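Long-range contact in acarbose Kinase Mak1 (Uncultured bacterium, PDB 6WB4), which probably inactivates the antidiabetic drug acarbose by transferring a phosphate group to it from ATP, as a carbohydrate kinase of the pfkB family: residues B[211-225]-B[233-245]. Sequence-based numbering, arbitrary orientation.
Sequences ESGVVADVFARGRAQ and SEGARVWRRSDEL. With ATP (adenosine-5'-triphosphate), chain H.
The carboxylate of E211, in the first turn of helix 211-221, serves two partners on strand 236-240. OE1 makes a salt bridge to R237 NH1 (2.5 Å), the carboxylate and guanidinium planes turned 44° apart, while OE2 accepts the indole N-H of W239, NE1 lying 2.7 Å away. That bond uses the anti lone pair of OE2 and runs almost in the indole plane, with the carboxylate turned nearly upright against the ring. CG of E211 sits anti to the backbone N (chi1 -177°) and the chain continues extended, which carries the acid across to the strand. R237 NH2 forms a hydrogen-bonded salt bridge with E234 OE2, completing a network of three charges; the next residue, G235, accepts a hydrogen bond from the ATP ribose O3' through its O. At the far end the R241 side chain extends to the C-terminal end of the helix: NH1 donates to F219 O (2.8 Å), and NH2 makes a weak bond to G222 O, just past the last helical turn. The positive guanidinium probably suits the partly negative helix end where F219 O lies. Helix 211-221 leads through a short loop into strand 226-230, whose antiparallel neighbour is strand 236-240, near one edge of the large sheet in this ribokinase-like alpha/beta fold; the helix crosses strand 236-240 at -37°. Between the polar ends, V215 places CG2 squarely over the five-membered ring of W239, 3.6 Å from its centroid, in a CH-pi contact, and CG1 against W239 CB. F219 takes R241 CG over one ring face, 3.9 Å from the centroid, and turns its edge to W239 O; S212 CB brushes the indole at CH2.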
loop_
_atom_site.group_PDB
_atom_site.type_symbol
_atom_site.label_atom_id
_atom_site.label_comp_id
_atom_site.label_asym_id
_atom_site.label_seq_id
_atom_site.Cartn_x
_atom_site.Cartn_y
_atom_site.Cartn_z
ATOM N N GLU B 211 -12.427 -19.474 -27.710
ATOM C CA GLU B 211 -12.141 -18.185 -28.321
ATOM C C GLU B 211 -12.983 -17.961 -29.569
ATOM O O GLU B 211 -13.703 -16.967 -29.666
ATOM C CB GLU B 211 -10.657 -18.080 -28.663
ATOM C CG GLU B 211 -10.253 -16.739 -29.233
ATOM C CD GLU B 211 -8.770 -16.650 -29.504
ATOM O OE1 GLU B 211 -7.974 -17.066 -28.636
ATOM O OE2 GLU B 211 -8.392 -16.178 -30.596
ATOM N N SER B 212 -12.900 -18.897 -30.512
ATOM C CA SER B 212 -13.604 -18.766 -31.785
ATOM C C SER B 212 -15.114 -18.622 -31.597
ATOM O O SER B 212 -15.797 -18.013 -32.423
ATOM C CB SER B 212 -13.284 -19.959 -32.689
ATOM O OG SER B 212 -13.598 -21.180 -32.051
ATOM N N GLY B 213 -15.626 -19.180 -30.506
ATOM C CA GLY B 213 -17.030 -19.041 -30.173
ATOM C C GLY B 213 -17.335 -17.627 -29.716
ATOM O O GLY B 213 -18.271 -16.986 -30.205
ATOM N N VAL B 214 -16.541 -17.146 -28.765
ATOM C CA VAL B 214 -16.692 -15.794 -28.243
ATOM C C VAL B 214 -16.538 -14.745 -29.347
ATOM O O VAL B 214 -17.315 -13.790 -29.413
ATOM C CB VAL B 214 -15.682 -15.519 -27.125
ATOM C CG1 VAL B 214 -15.770 -14.073 -26.678
ATOM C CG2 VAL B 214 -15.939 -16.452 -25.953
ATOM N N VAL B 215 -15.549 -14.931 -30.216
ATOM C CA VAL B 215 -15.352 -14.013 -31.333
ATOM C C VAL B 215 -16.579 -13.963 -32.240
ATOM O O VAL B 215 -17.060 -12.880 -32.594
ATOM C CB VAL B 215 -14.128 -14.398 -32.196
ATOM C CG1 VAL B 215 -14.094 -13.553 -33.457
ATOM C CG2 VAL B 215 -12.833 -14.235 -31.415
ATOM N N ALA B 216 -17.091 -15.141 -32.593
ATOM C CA ALA B 216 -18.260 -15.254 -33.466
ATOM C C ALA B 216 -19.444 -14.546 -32.836
ATOM O O ALA B 216 -20.189 -13.819 -33.501
ATOM C CB ALA B 216 -18.583 -16.700 -33.734
ATOM N N ASP B 217 -19.613 -14.776 -31.542
ATOM C CA ASP B 217 -20.638 -14.102 -30.777
ATOM C C ASP B 217 -20.481 -12.582 -30.853
ATOM O O ASP B 217 -21.462 -11.867 -31.042
ATOM C CB ASP B 217 -20.591 -14.565 -29.320
ATOM C CG ASP B 217 -21.614 -13.865 -28.457
ATOM O OD1 ASP B 217 -22.810 -13.886 -28.810
ATOM O OD2 ASP B 217 -21.210 -13.278 -27.431
ATOM N N VAL B 218 -19.244 -12.098 -30.732
ATOM C CA VAL B 218 -18.981 -10.654 -30.748
ATOM C C VAL B 218 -19.383 -9.979 -32.070
ATOM O O VAL B 218 -19.980 -8.905 -32.059
ATOM C CB VAL B 218 -17.487 -10.364 -30.451
ATOM C CG1 VAL B 218 -17.124 -8.902 -30.746
ATOM C CG2 VAL B 218 -17.159 -10.716 -29.006
ATOM N N PHE B 219 -19.077 -10.615 -33.196
ATOM C CA PHE B 219 -19.478 -10.102 -34.506
ATOM C C PHE B 219 -20.983 -10.220 -34.771
ATOM O O PHE B 219 -21.565 -9.399 -35.484
ATOM C CB PHE B 219 -18.712 -10.822 -35.613
ATOM C CG PHE B 219 -17.261 -10.470 -35.655
ATOM C CD1 PHE B 219 -16.853 -9.160 -35.476
ATOM C CD2 PHE B 219 -16.305 -11.442 -35.890
ATOM C CE1 PHE B 219 -15.520 -8.826 -35.514
ATOM C CE2 PHE B 219 -14.972 -11.116 -35.937
ATOM C CZ PHE B 219 -14.576 -9.805 -35.749
ATOM N N ALA B 220 -21.597 -11.271 -34.239
ATOM C CA ALA B 220 -23.029 -11.498 -34.421
ATOM C C ALA B 220 -23.854 -10.454 -33.684
ATOM O O ALA B 220 -24.841 -9.942 -34.207
ATOM C CB ALA B 220 -23.417 -12.897 -33.956
ATOM N N ARG B 221 -23.459 -10.161 -32.452
ATOM C CA ARG B 221 -24.259 -9.306 -31.590
ATOM C C ARG B 221 -23.705 -7.886 -31.468
ATOM O O ARG B 221 -24.330 -7.036 -30.838
ATOM C CB ARG B 221 -24.366 -9.947 -30.202
ATOM C CG ARG B 221 -25.133 -11.270 -30.189
ATOM C CD ARG B 221 -25.312 -11.816 -28.781
ATOM N NE ARG B 221 -25.885 -10.831 -27.868
ATOM C CZ ARG B 221 -27.183 -10.716 -27.608
ATOM N NH1 ARG B 221 -28.049 -11.537 -28.186
ATOM N NH2 ARG B 221 -27.613 -9.788 -26.762
ATOM N N GLY B 222 -22.554 -7.623 -32.088
ATOM C CA GLY B 222 -21.879 -6.341 -31.917
ATOM C C GLY B 222 -21.391 -5.641 -33.174
ATOM O O GLY B 222 -21.489 -6.184 -34.273
ATOM N N ARG B 223 -20.819 -4.448 -33.007
ATOM C CA ARG B 223 -20.413 -3.629 -34.153
ATOM C C ARG B 223 -18.925 -3.713 -34.482
ATOM O O ARG B 223 -18.451 -3.013 -35.371
ATOM C CB ARG B 223 -20.772 -2.164 -33.899
ATOM C CG ARG B 223 -20.029 -1.560 -32.722
ATOM C CD ARG B 223 -20.330 -0.077 -32.555
ATOM N NE ARG B 223 -19.730 0.728 -33.614
ATOM C CZ ARG B 223 -20.439 1.322 -34.571
ATOM N NH1 ARG B 223 -21.760 1.196 -34.587
ATOM N NH2 ARG B 223 -19.834 2.039 -35.510
ATOM N N ALA B 224 -18.199 -4.585 -33.784
ATOM C CA ALA B 224 -16.745 -4.687 -33.930
ATOM C C ALA B 224 -16.338 -4.980 -35.363
ATOM O O ALA B 224 -16.978 -5.778 -36.042
ATOM C CB ALA B 224 -16.192 -5.756 -33.005
ATOM N N GLN B 225 -15.291 -4.302 -35.825
ATOM C CA GLN B 225 -14.733 -4.549 -37.152
ATOM C C GLN B 225 -13.724 -5.680 -37.090
ATOM O O GLN B 225 -13.518 -6.398 -38.065
ATOM C CB GLN B 225 -14.072 -3.292 -37.714
ATOM C CG GLN B 225 -15.019 -2.133 -37.945
ATOM C CD GLN B 225 -14.279 -0.849 -38.238
ATOM O OE1 GLN B 225 -13.111 -0.871 -38.627
ATOM N NE2 GLN B 225 -14.947 0.283 -38.040
ATOM N N SER B 233 2.902 -14.984 -24.358
ATOM C CA SER B 233 4.012 -15.841 -24.767
ATOM C C SER B 233 3.948 -16.235 -26.237
ATOM O O SER B 233 4.962 -16.227 -26.934
ATOM C CB SER B 233 4.049 -17.097 -23.900
ATOM O OG SER B 233 3.971 -16.762 -22.528
ATOM N N GLU B 234 2.754 -16.579 -26.704
ATOM C CA GLU B 234 2.577 -16.999 -28.087
ATOM C C GLU B 234 2.041 -15.884 -28.990
ATOM O O GLU B 234 1.470 -16.153 -30.051
ATOM C CB GLU B 234 1.649 -18.215 -28.143
ATOM C CG GLU B 234 0.276 -17.966 -27.573
ATOM C CD GLU B 234 -0.647 -19.147 -27.754
ATOM O OE1 GLU B 234 -0.152 -20.224 -28.147
ATOM O OE2 GLU B 234 -1.866 -18.999 -27.511
ATOM N N GLY B 235 2.228 -14.636 -28.569
ATOM C CA GLY B 235 1.938 -13.496 -29.424
ATOM C C GLY B 235 0.507 -12.995 -29.393
ATOM O O GLY B 235 -0.050 -12.745 -28.326
ATOM N N ALA B 236 -0.087 -12.839 -30.573
ATOM C CA ALA B 236 -1.441 -12.305 -30.682
ATOM C C ALA B 236 -2.189 -12.857 -31.886
ATOM O O ALA B 236 -1.589 -13.235 -32.896
ATOM C CB ALA B 236 -1.404 -10.790 -30.755
ATOM N N ARG B 237 -3.509 -12.915 -31.751
ATOM C CA ARG B 237 -4.392 -13.377 -32.808
ATOM C C ARG B 237 -5.437 -12.314 -33.095
ATOM O O ARG B 237 -6.073 -11.792 -32.180
ATOM C CB ARG B 237 -5.026 -14.728 -32.433
ATOM C CG ARG B 237 -3.995 -15.870 -32.431
ATOM C CD ARG B 237 -4.554 -17.252 -32.078
ATOM N NE ARG B 237 -4.276 -17.677 -30.706
ATOM C CZ ARG B 237 -4.909 -17.232 -29.628
ATOM N NH1 ARG B 237 -5.851 -16.312 -29.747
ATOM N NH2 ARG B 237 -4.585 -17.694 -28.426
ATOM N N VAL B 238 -5.588 -11.987 -34.376
ATOM C CA VAL B 238 -6.532 -10.968 -34.815
ATOM C C VAL B 238 -7.621 -11.546 -35.708
ATOM O O VAL B 238 -7.351 -12.090 -36.779
ATOM C CB VAL B 238 -5.824 -9.830 -35.577
ATOM C CG1 VAL B 238 -6.834 -8.805 -36.045
ATOM C CG2 VAL B 238 -4.777 -9.166 -34.699
ATOM N N TRP B 239 -8.862 -11.427 -35.256
ATOM C CA TRP B 239 -9.998 -11.899 -36.021
ATOM C C TRP B 239 -10.707 -10.757 -36.717
ATOM O O TRP B 239 -11.038 -9.769 -36.074
ATOM C CB TRP B 239 -10.996 -12.611 -35.111
ATOM C CG TRP B 239 -10.427 -13.724 -34.315
ATOM C CD1 TRP B 239 -9.695 -13.628 -33.169
ATOM C CD2 TRP B 239 -10.578 -15.116 -34.581
ATOM N NE1 TRP B 239 -9.363 -14.879 -32.717
ATOM C CE2 TRP B 239 -9.896 -15.813 -33.570
ATOM C CE3 TRP B 239 -11.217 -15.847 -35.591
ATOM C CZ2 TRP B 239 -9.836 -17.201 -33.530
ATOM C CZ3 TRP B 239 -11.153 -17.223 -35.553
ATOM C CH2 TRP B 239 -10.472 -17.887 -34.528
ATOM N N ARG B 240 -10.966 -10.909 -38.014
ATOM C CA ARG B 240 -11.788 -9.960 -38.767
ATOM C C ARG B 240 -13.132 -10.599 -39.122
ATOM O O ARG B 240 -13.267 -11.820 -39.073
ATOM C CB ARG B 240 -11.076 -9.496 -40.040
ATOM C CG ARG B 240 -9.687 -8.945 -39.785
ATOM C CD ARG B 240 -8.942 -8.612 -41.062
ATOM N NE ARG B 240 -8.534 -9.790 -41.814
ATOM C CZ ARG B 240 -7.645 -9.758 -42.802
ATOM N NH1 ARG B 240 -7.081 -8.607 -43.144
ATOM N NH2 ARG B 240 -7.318 -10.870 -43.448
ATOM N N ARG B 241 -14.117 -9.776 -39.480
ATOM C CA ARG B 241 -15.424 -10.283 -39.906
ATOM C C ARG B 241 -15.344 -11.242 -41.092
ATOM O O ARG B 241 -15.744 -12.403 -40.984
ATOM C CB ARG B 241 -16.366 -9.126 -40.261
ATOM C CG ARG B 241 -17.171 -8.597 -39.086
ATOM C CD ARG B 241 -18.192 -7.551 -39.516
ATOM N NE ARG B 241 -18.736 -6.829 -38.366
ATOM C CZ ARG B 241 -19.706 -7.289 -37.578
ATOM N NH1 ARG B 241 -20.261 -8.474 -37.817
ATOM N NH2 ARG B 241 -20.128 -6.559 -36.551
ATOM N N SER B 242 -14.830 -10.753 -42.216
ATOM C CA SER B 242 -14.731 -11.559 -43.428
ATOM C C SER B 242 -13.943 -12.849 -43.224
ATOM O O SER B 242 -14.492 -13.940 -43.341
ATOM C CB SER B 242 -14.098 -10.742 -44.555
ATOM O OG SER B 242 -14.896 -9.615 -44.873
ATOM N N ASP B 243 -12.658 -12.712 -42.917
ATOM C CA ASP B 243 -11.808 -13.853 -42.584
ATOM C C ASP B 243 -12.430 -14.819 -41.576
ATOM O O ASP B 243 -12.904 -14.425 -40.514
ATOM C CB ASP B 243 -10.459 -13.365 -42.054
ATOM C CG ASP B 243 -9.475 -13.061 -43.167
ATOM O OD1 ASP B 243 -9.915 -12.609 -44.245
ATOM O OD2 ASP B 243 -8.260 -13.275 -42.963
ATOM N N GLU B 244 -12.458 -16.090 -41.950
ATOM C CA GLU B 244 -12.955 -17.132 -41.072
ATOM C C GLU B 244 -11.816 -17.570 -40.158
ATOM O O GLU B 244 -12.024 -18.214 -39.131
ATOM C CB GLU B 244 -13.495 -18.311 -41.887
ATOM C CG GLU B 244 -14.299 -19.318 -41.079
ATOM C CD GLU B 244 -15.035 -20.311 -41.957
ATOM O OE1 GLU B 244 -15.174 -20.044 -43.169
ATOM O OE2 GLU B 244 -15.474 -21.358 -41.435
ATOM N N LEU B 245 -10.602 -17.208 -40.553
ATOM C CA LEU B 245 -9.400 -17.615 -39.846
ATOM C C LEU B 245 -8.738 -16.414 -39.179
ATOM O O LEU B 245 -8.807 -15.297 -39.694
ATOM C CB LEU B 245 -8.425 -18.296 -40.809
ATOM C CG LEU B 245 -8.673 -19.789 -41.037
ATOM C CD1 LEU B 245 -7.484 -20.434 -41.741
ATOM C CD2 LEU B 245 -9.003 -20.500 -39.725
HETATM P PG ATP H . -2.813 -6.685 -18.839
HETATM O O1G ATP H . -1.749 -7.112 -17.854
HETATM O O2G ATP H . -4.173 -7.305 -18.607
HETATM O O3G ATP H . -2.842 -5.201 -19.117
HETATM P PB ATP H . -2.337 -8.925 -20.476
HETATM O O1B ATP H . -1.590 -9.591 -19.344
HETATM O O2B ATP H . -3.746 -9.358 -20.814
HETATM O O3B ATP H . -2.332 -7.331 -20.232
HETATM P PA ATP H . -0.923 -10.446 -22.380
HETATM O O1A ATP H . -2.118 -11.230 -22.871
HETATM O O2A ATP H . 0.009 -11.065 -21.363
HETATM O O3A ATP H . -1.444 -9.032 -21.810
HETATM O "O5'" ATP H . -0.050 -9.973 -23.654
HETATM C "C5'" ATP H . -0.467 -8.851 -24.437
HETATM C "C4'" ATP H . 0.413 -8.645 -25.673
HETATM O "O4'" ATP H . 1.713 -8.168 -25.307
HETATM C "C3'" ATP H . 0.615 -9.919 -26.480
HETATM O "O3'" ATP H . -0.245 -9.948 -27.619
HETATM C "C2'" ATP H . 2.064 -9.882 -26.921
HETATM O "O2'" ATP H . 2.173 -9.461 -28.285
HETATM C "C1'" ATP H . 2.740 -8.885 -25.996
HETATM N N9 ATP H . 3.472 -9.717 -25.017
HETATM C C8 ATP H . 3.069 -9.990 -23.760
HETATM N N7 ATP H . 3.952 -10.800 -23.123
HETATM C C5 ATP H . 4.945 -11.062 -23.994
HETATM C C6 ATP H . 6.197 -11.847 -23.968
HETATM N N6 ATP H . 6.562 -12.526 -22.856
HETATM N N1 ATP H . 6.953 -11.859 -25.088
HETATM C C2 ATP H . 6.595 -11.182 -26.197
HETATM N N3 ATP H . 5.474 -10.447 -26.292
HETATM C C4 ATP H . 4.625 -10.349 -25.242
#